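Local coordinates for protein 3-hydroxyacyl-thioester dehydratase Z (Mycobacterium tuberculosis, PDB 2C2I) that probably catalyses the reversible hydration of trans-2-enoyl-CoA to (3R)-3-hydroxyacyl-CoA as a homodimeric hotdog-fold hydratase of fatty acid metabolism, at residues 86-97 and 139-150; 2-10 and 76-84. All blocks are in the same frame, centred on the assembly; numbering follows the deposited sequence.

Contact 1 (86-97 and 139-150)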
# COMPACT_ATOMS: atom_id res chain seq x y z
N ALA A 86 -8.68 14.41 -0.06
CA ALA A 86 -8.95 13.11 -0.66
C ALA A 86 -8.37 12.02 0.25
O ALA A 86 -7.22 12.13 0.69
CB ALA A 86 -8.36 13.05 -2.01
N ILE A 87 -9.18 11.01 0.56
CA ILE A 87 -8.76 9.93 1.46
C ILE A 87 -8.87 8.56 0.80
O ILE A 87 -9.82 8.28 0.06
CB ILE A 87 -9.53 9.99 2.82
CG1 ILE A 87 -9.05 8.88 3.77
CG2 ILE A 87 -11.04 9.95 2.59
CD1 ILE A 87 -9.21 9.23 5.23
N ASN A 88 -7.88 7.72 1.07
CA ASN A 88 -7.81 6.39 0.49
C ASN A 88 -8.85 5.50 1.18
O ASN A 88 -8.78 5.28 2.39
CB ASN A 88 -6.36 5.90 0.69
CG ASN A 88 -6.10 4.53 0.12
OD1 ASN A 88 -7.01 3.81 -0.34
ND2 ASN A 88 -4.82 4.13 0.16
N TYR A 89 -9.86 5.06 0.43
CA TYR A 89 -10.92 4.22 1.01
C TYR A 89 -10.59 2.73 0.83
O TYR A 89 -11.00 1.88 1.62
CB TYR A 89 -12.29 4.55 0.42
CG TYR A 89 -13.37 3.65 0.97
CD1 TYR A 89 -13.55 3.53 2.35
CD2 TYR A 89 -14.19 2.90 0.12
CE1 TYR A 89 -14.54 2.69 2.87
CE2 TYR A 89 -15.20 2.04 0.64
CZ TYR A 89 -15.36 1.96 2.01
OH TYR A 89 -16.32 1.15 2.55
N GLY A 90 -9.80 2.40 -0.19
CA GLY A 90 -9.37 1.02 -0.31
C GLY A 90 -8.96 0.63 -1.71
O GLY A 90 -8.69 1.49 -2.53
N LEU A 91 -8.89 -0.68 -1.95
CA LEU A 91 -8.41 -1.24 -3.22
C LEU A 91 -9.30 -2.44 -3.51
O LEU A 91 -9.71 -3.14 -2.58
CB LEU A 91 -6.97 -1.74 -3.07
CG LEU A 91 -6.00 -0.65 -2.57
CD1 LEU A 91 -4.85 -1.26 -1.86
CD2 LEU A 91 -5.57 0.22 -3.77
N ASN A 92 -9.57 -2.70 -4.78
CA ASN A 92 -10.30 -3.91 -5.14
C ASN A 92 -9.38 -5.04 -5.60
O ASN A 92 -9.69 -6.21 -5.41
CB ASN A 92 -11.33 -3.59 -6.21
CG ASN A 92 -12.45 -2.70 -5.67
OD1 ASN A 92 -12.77 -2.75 -4.47
ND2 ASN A 92 -13.02 -1.86 -6.52
N LYS A 93 -8.25 -4.67 -6.19
CA LYS A 93 -7.25 -5.68 -6.63
C LYS A 93 -5.95 -4.98 -6.93
O LYS A 93 -5.96 -3.85 -7.45
CB LYS A 93 -7.71 -6.41 -7.89
CG LYS A 93 -6.92 -7.69 -8.19
CD LYS A 93 -7.46 -8.38 -9.43
CE LYS A 93 -6.52 -9.51 -9.84
NZ LYS A 93 -7.08 -10.31 -10.96
N VAL A 94 -4.83 -5.63 -6.62
CA VAL A 94 -3.51 -5.08 -6.95
C VAL A 94 -2.62 -6.27 -7.30
O VAL A 94 -2.63 -7.27 -6.59
CB VAL A 94 -2.84 -4.33 -5.74
CG1 VAL A 94 -1.44 -3.88 -6.14
CG2 VAL A 94 -3.72 -3.10 -5.22
N ARG A 95 -1.82 -6.12 -8.36
CA ARG A 95 -0.83 -7.13 -8.71
C ARG A 95 0.46 -6.40 -9.03
O ARG A 95 0.45 -5.20 -9.36
CB ARG A 95 -1.32 -8.00 -9.87
CG ARG A 95 -2.54 -8.90 -9.58
CD ARG A 95 -2.21 -9.98 -8.59
NE ARG A 95 -3.29 -10.93 -8.35
CZ ARG A 95 -4.20 -10.84 -7.37
NH1 ARG A 95 -4.23 -9.80 -6.53
NH2 ARG A 95 -5.08 -11.81 -7.24
N PHE A 96 1.59 -7.10 -8.87
CA PHE A 96 2.91 -6.52 -9.10
C PHE A 96 3.67 -7.42 -10.07
O PHE A 96 4.56 -8.19 -9.65
CB PHE A 96 3.70 -6.41 -7.79
CG PHE A 96 3.04 -5.54 -6.74
CD1 PHE A 96 3.02 -4.16 -6.88
CD2 PHE A 96 2.45 -6.12 -5.62
CE1 PHE A 96 2.42 -3.35 -5.92
CE2 PHE A 96 1.85 -5.31 -4.64
CZ PHE A 96 1.82 -3.93 -4.78
N PRO A 97 3.30 -7.38 -11.36
CA PRO A 97 3.88 -8.36 -12.32
C PRO A 97 5.41 -8.38 -12.41
O PRO A 97 6.00 -9.45 -12.54
CB PRO A 97 3.24 -7.95 -13.65
CG PRO A 97 1.86 -7.37 -13.21
CD PRO A 97 2.28 -6.53 -12.01
N PRO A 139 4.10 -4.76 -16.42
CA PRO A 139 3.91 -3.59 -15.54
C PRO A 139 4.49 -3.83 -14.15
O PRO A 139 4.64 -4.98 -13.73
CB PRO A 139 2.38 -3.46 -15.42
CG PRO A 139 1.77 -4.62 -16.12
CD PRO A 139 2.84 -5.41 -16.82
N ALA A 140 4.81 -2.75 -13.45
CA ALA A 140 5.25 -2.83 -12.07
C ALA A 140 4.05 -3.03 -11.16
O ALA A 140 4.15 -3.69 -10.13
CB ALA A 140 6.00 -1.59 -11.67
N CYS A 141 2.91 -2.49 -11.57
CA CYS A 141 1.74 -2.54 -10.69
C CYS A 141 0.49 -2.34 -11.53
O CYS A 141 0.47 -1.47 -12.40
CB CYS A 141 1.86 -1.43 -9.65
SG CYS A 141 0.48 -1.42 -8.45
N VAL A 142 -0.53 -3.15 -11.27
CA VAL A 142 -1.86 -2.98 -11.85
C VAL A 142 -2.80 -2.93 -10.65
O VAL A 142 -2.87 -3.89 -9.88
CB VAL A 142 -2.28 -4.12 -12.80
CG1 VAL A 142 -3.66 -3.81 -13.44
CG2 VAL A 142 -1.23 -4.38 -13.90
N ALA A 143 -3.52 -1.83 -10.49
CA ALA A 143 -4.33 -1.61 -9.28
C ALA A 143 -5.68 -1.04 -9.63
O ALA A 143 -5.78 -0.22 -10.53
CB ALA A 143 -3.62 -0.65 -8.33
N GLU A 144 -6.70 -1.48 -8.92
CA GLU A 144 -7.95 -0.74 -8.92
C GLU A 144 -8.16 -0.19 -7.51
O GLU A 144 -8.21 -0.97 -6.54
CB GLU A 144 -9.10 -1.66 -9.32
CG GLU A 144 -10.43 -0.90 -9.45
CD GLU A 144 -11.51 -1.81 -9.96
OE1 GLU A 144 -11.40 -2.25 -11.12
OE2 GLU A 144 -12.44 -2.14 -9.21
N SER A 145 -8.24 1.14 -7.40
CA SER A 145 -8.21 1.83 -6.10
C SER A 145 -9.47 2.68 -5.94
O SER A 145 -10.18 2.94 -6.92
CB SER A 145 -6.97 2.72 -5.97
OG SER A 145 -6.94 3.75 -6.96
N ILE A 146 -9.75 3.10 -4.71
CA ILE A 146 -10.94 3.88 -4.42
C ILE A 146 -10.48 5.09 -3.63
O ILE A 146 -9.82 4.98 -2.58
CB ILE A 146 -12.00 3.06 -3.65
CG1 ILE A 146 -12.29 1.75 -4.41
CG2 ILE A 146 -13.28 3.89 -3.49
CD1 ILE A 146 -13.02 0.68 -3.61
N VAL A 147 -10.85 6.25 -4.15
CA VAL A 147 -10.49 7.53 -3.55
C VAL A 147 -11.77 8.25 -3.21
O VAL A 147 -12.62 8.44 -4.08
CB VAL A 147 -9.68 8.39 -4.55
CG1 VAL A 147 -9.31 9.74 -3.94
CG2 VAL A 147 -8.39 7.63 -5.02
N ARG A 148 -11.87 8.69 -1.96
CA ARG A 148 -13.02 9.47 -1.48
C ARG A 148 -12.62 10.95 -1.41
O ARG A 148 -11.67 11.29 -0.71
CB ARG A 148 -13.49 8.95 -0.13
CG ARG A 148 -14.58 9.78 0.51
CD ARG A 148 -15.19 9.11 1.76
NE ARG A 148 -15.57 7.71 1.54
CZ ARG A 148 -16.28 6.98 2.40
NH1 ARG A 148 -16.69 7.51 3.56
NH2 ARG A 148 -16.58 5.73 2.11
N TYR A 149 -13.33 11.79 -2.16
CA TYR A 149 -13.14 13.24 -2.18
C TYR A 149 -14.16 13.87 -1.25
O TYR A 149 -15.35 13.73 -1.46
CB TYR A 149 -13.31 13.77 -3.60
CG TYR A 149 -12.28 13.26 -4.57
CD1 TYR A 149 -11.01 13.81 -4.60
CD2 TYR A 149 -12.58 12.23 -5.48
CE1 TYR A 149 -10.05 13.36 -5.48
CE2 TYR A 149 -11.61 11.78 -6.37
CZ TYR A 149 -10.36 12.35 -6.36
OH TYR A 149 -9.39 11.91 -7.24
N VAL A 150 -13.67 14.55 -0.21
CA VAL A 150 -14.47 15.01 0.94
C VAL A 150 -14.51 16.54 1.01
O VAL A 150 -13.52 17.21 0.70
CB VAL A 150 -13.91 14.46 2.28
CG1 VAL A 150 -14.59 15.13 3.49
CG2 VAL A 150 -14.05 12.95 2.36
O HOH W 1 -7.05 4.55 -3.01
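Tyr89 and Gly90 both face Ile146 in a classic beta bulge, and a second one-residue shift of the antiparallel register follows between Leu91 and Lys93. At the first, Tyr89 N donates to Ile146 O (3.0 Å), while Ile146 N reaches Gly90 O from above the carbonyl plane. Arg148 bends its chain at chi3 (-49°) and lays NH2 over the centre of the Tyr89 ring. This cation-pi contact puts Arg148 CZ 4.7 Å from the Tyr89 ring centroid; Ile146 CG2 meets the same ring at its edge, and Gln124 holds Arg148 NE. Tyr89, Arg148 and Gln124 probably contribute to the substrate site of the second subunit. At the second bulge Asn92 ND2 donates almost straight to the anti lone pair of Glu144 OE2 (2.8 Å, 168°), with amide and carboxylate planes nearly perpendicular. These are neighbouring strands of the hotdog sheet, and strand 86-95 carries that sheet across the dimer interface, where Asn92 OD1 accepts from Arg95 of the second subunit. A water donates to Ile146 O and, weakly, to Asn88 OD1. Leu91 CD2 rests on Ser145 CB (3.6 Å) and Val94 CG2 on Ala143 CB (4.0 Å); Leu67 of helix 63-68 touches Leu91, Val94 and Ala143, and Leu70 of helix 70-75 packs on Ala143 and Ser145. Beyond the regular pairing, Cys141 SG approaches Phe96 CE1 obliquely at 3.7 Å.

Contact 2 (2-10 and 76-84)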
# COMPACT_ATOMS: atom_id res chain seq x y z
N ARG A 2 -5.31 17.72 -16.16
CA ARG A 2 -6.78 17.90 -16.30
C ARG A 2 -7.40 18.39 -14.98
O ARG A 2 -7.11 17.83 -13.92
CB ARG A 2 -7.41 16.57 -16.73
CG ARG A 2 -8.90 16.59 -16.96
CD ARG A 2 -9.39 15.21 -17.39
NE ARG A 2 -10.76 15.29 -17.90
CZ ARG A 2 -11.44 14.26 -18.40
NH1 ARG A 2 -10.90 13.05 -18.49
NH2 ARG A 2 -12.68 14.46 -18.83
N THR A 3 -8.21 19.44 -15.05
CA THR A 3 -8.88 19.97 -13.86
C THR A 3 -10.37 19.65 -13.98
O THR A 3 -11.00 20.01 -14.97
CB THR A 3 -8.71 21.51 -13.70
OG1 THR A 3 -7.34 21.82 -13.45
CG2 THR A 3 -9.54 22.03 -12.54
N PHE A 4 -10.90 18.97 -12.97
CA PHE A 4 -12.34 18.77 -12.88
C PHE A 4 -12.85 19.92 -12.01
O PHE A 4 -12.47 20.03 -10.85
CB PHE A 4 -12.65 17.40 -12.26
CG PHE A 4 -12.30 16.23 -13.17
CD1 PHE A 4 -13.20 15.79 -14.13
CD2 PHE A 4 -11.07 15.59 -13.06
CE1 PHE A 4 -12.88 14.72 -14.98
CE2 PHE A 4 -10.74 14.52 -13.91
CZ PHE A 4 -11.65 14.08 -14.87
N GLU A 5 -13.72 20.75 -12.57
CA GLU A 5 -14.23 21.92 -11.83
C GLU A 5 -15.05 21.55 -10.58
O GLU A 5 -15.24 22.40 -9.70
CB GLU A 5 -15.02 22.85 -12.76
CG GLU A 5 -14.21 23.43 -13.94
CD GLU A 5 -13.03 24.31 -13.51
OE1 GLU A 5 -13.15 25.02 -12.48
OE2 GLU A 5 -11.98 24.28 -14.20
N SER A 6 -15.53 20.31 -10.52
CA SER A 6 -16.38 19.84 -9.41
C SER A 6 -16.50 18.33 -9.46
O SER A 6 -16.15 17.72 -10.45
CB SER A 6 -17.79 20.40 -9.54
OG SER A 6 -18.47 19.75 -10.61
N VAL A 7 -17.06 17.74 -8.40
CA VAL A 7 -17.26 16.29 -8.33
C VAL A 7 -18.36 15.83 -9.27
O VAL A 7 -18.36 14.68 -9.73
CB VAL A 7 -17.53 15.82 -6.89
CG1 VAL A 7 -16.25 15.96 -6.05
CG2 VAL A 7 -18.74 16.57 -6.24
N ALA A 8 -19.29 16.72 -9.59
CA ALA A 8 -20.28 16.44 -10.66
C ALA A 8 -19.57 16.25 -12.01
O ALA A 8 -19.97 15.42 -12.85
CB ALA A 8 -21.29 17.57 -10.75
N ASP A 9 -18.50 17.00 -12.21
CA ASP A 9 -17.81 16.94 -13.50
C ASP A 9 -17.00 15.66 -13.55
O ASP A 9 -16.84 15.06 -14.60
CB ASP A 9 -16.93 18.15 -13.71
CG ASP A 9 -17.74 19.42 -13.99
OD1 ASP A 9 -19.00 19.34 -14.01
OD2 ASP A 9 -17.12 20.49 -14.20
N LEU A 10 -16.50 15.26 -12.39
CA LEU A 10 -15.81 13.98 -12.25
C LEU A 10 -16.77 12.81 -12.59
O LEU A 10 -16.45 11.93 -13.41
CB LEU A 10 -15.25 13.85 -10.82
CG LEU A 10 -14.36 12.64 -10.53
CD1 LEU A 10 -13.05 12.74 -11.29
CD2 LEU A 10 -14.16 12.46 -9.03
N GLN A 76 -0.27 14.31 -10.79
CA GLN A 76 0.33 14.78 -12.04
C GLN A 76 -0.67 14.72 -13.20
O GLN A 76 -0.49 15.43 -14.21
CB GLN A 76 1.57 13.94 -12.40
CG GLN A 76 2.79 14.19 -11.51
CD GLN A 76 4.00 13.38 -11.91
OE1 GLN A 76 4.00 12.69 -12.93
NE2 GLN A 76 5.06 13.48 -11.13
N MSE A 77 -1.72 13.91 -13.06
CA MSE A 77 -2.72 13.71 -14.12
C MSE A 77 -3.93 14.62 -14.06
O MSE A 77 -4.40 15.10 -15.09
CB MSE A 77 -3.22 12.27 -14.10
CG MSE A 77 -2.14 11.21 -14.22
SE MSE A 77 -3.02 9.50 -14.08
CE MSE A 77 -1.58 8.41 -13.57
N TYR A 78 -4.49 14.82 -12.86
CA TYR A 78 -5.74 15.58 -12.70
C TYR A 78 -5.87 16.10 -11.30
O TYR A 78 -5.19 15.61 -10.38
CB TYR A 78 -6.99 14.74 -13.05
CG TYR A 78 -7.15 13.49 -12.22
CD1 TYR A 78 -7.99 13.46 -11.10
CD2 TYR A 78 -6.45 12.34 -12.54
CE1 TYR A 78 -8.11 12.29 -10.33
CE2 TYR A 78 -6.56 11.18 -11.78
CZ TYR A 78 -7.38 11.16 -10.69
OH TYR A 78 -7.46 9.98 -9.97
N THR A 79 -6.73 17.10 -11.13
CA THR A 79 -7.13 17.53 -9.81
C THR A 79 -8.64 17.72 -9.82
O THR A 79 -9.25 17.85 -10.88
CB THR A 79 -6.45 18.84 -9.38
OG1 THR A 79 -6.80 19.88 -10.30
CG2 THR A 79 -4.92 18.68 -9.33
N VAL A 80 -9.23 17.73 -8.63
CA VAL A 80 -10.67 17.91 -8.48
C VAL A 80 -10.91 19.12 -7.56
O VAL A 80 -10.49 19.12 -6.41
CB VAL A 80 -11.34 16.64 -7.88
CG1 VAL A 80 -12.85 16.85 -7.66
CG2 VAL A 80 -11.08 15.41 -8.75
N LYS A 81 -11.58 20.15 -8.08
CA LYS A 81 -11.87 21.37 -7.31
C LYS A 81 -13.09 21.19 -6.42
O LYS A 81 -13.89 20.27 -6.61
CB LYS A 81 -12.08 22.57 -8.24
CG LYS A 81 -10.83 23.14 -8.88
CD LYS A 81 -11.21 24.19 -9.91
CE LYS A 81 -10.03 25.10 -10.30
NZ LYS A 81 -10.40 26.06 -11.38
N GLY A 82 -13.24 22.07 -5.43
CA GLY A 82 -14.42 22.05 -4.58
C GLY A 82 -14.39 20.98 -3.50
O GLY A 82 -15.41 20.70 -2.85
N VAL A 83 -13.23 20.36 -3.30
CA VAL A 83 -13.05 19.39 -2.21
C VAL A 83 -11.92 19.77 -1.24
O VAL A 83 -10.88 20.32 -1.63
CB VAL A 83 -12.92 17.92 -2.72
CG1 VAL A 83 -14.25 17.45 -3.35
CG2 VAL A 83 -11.79 17.80 -3.72
N LYS A 84 -12.11 19.43 0.02
CA LYS A 84 -11.14 19.79 1.05
C LYS A 84 -9.97 18.82 1.10
O LYS A 84 -8.85 19.20 1.42
CB LYS A 84 -11.81 19.81 2.41
CG LYS A 84 -12.71 21.01 2.63
CD LYS A 84 -13.80 20.74 3.68
CE LYS A 84 -13.26 20.36 5.04
NZ LYS A 84 -14.21 20.82 6.11
O HOH W 2 -16.44 19.65 -6.15
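With chi1 at -69°, Phe4 carries its ring beside its own backbone N, where CE2 meets Tyr78 CB at 3.9 Å, and the two side chains meet at a slant. Leu10 CD1 sits over the centre of the Phe4 ring, and the same methyl reaches Val80 CG2 at 4.2 Å. Val7 CG1 adds contacts with Val80 CG1 (3.9 Å) and Val83 CG1 (3.7 Å), so the start of helix 7-12 rests on strand 79-80 and the loop after it. Residues 3-4 and 79-80 pair as a two-stranded parallel ladder, separate from the main hotdog sheet: Phe4 N donates to Thr79 O and Lys81 N to Phe4 O, both 2.9 Å and almost straight, with Arg2 O receiving Thr79 N. Ser6 then N-caps the helix, its OG accepting from Asp9 N (3.2 Å). Glu5 bends at chi2 to run alongside the extended Lys81 chain, and its OE1 takes Lys81 NZ on the syn lone pair in a salt bridge of 3.1 Å. A water links Val7 N, which donates to it, with Lys81 O.

How the contacts relate
From the N terminus, strand 3-4 and the start of helix 7-12 are met by residues 76-84 only after a long loop, about half helical, that also includes strand 17-25; contact 2 closes it. The chain goes directly on into strand 86-95, and contact 1 closes a second loop, built from strands 105-119 and 122-133, when strand 141-149 returns beside it. The two closures follow in series, neither nested nor crossed. They nevertheless meet: Val150 O lies 2.7 Å from Lys84 N, a probable hydrogen bond, and Tyr149 packs against Leu10, Tyr78 and Val80. The small parallel ladder and the loop after it are thus joined to the C-terminal end of strand 141-149.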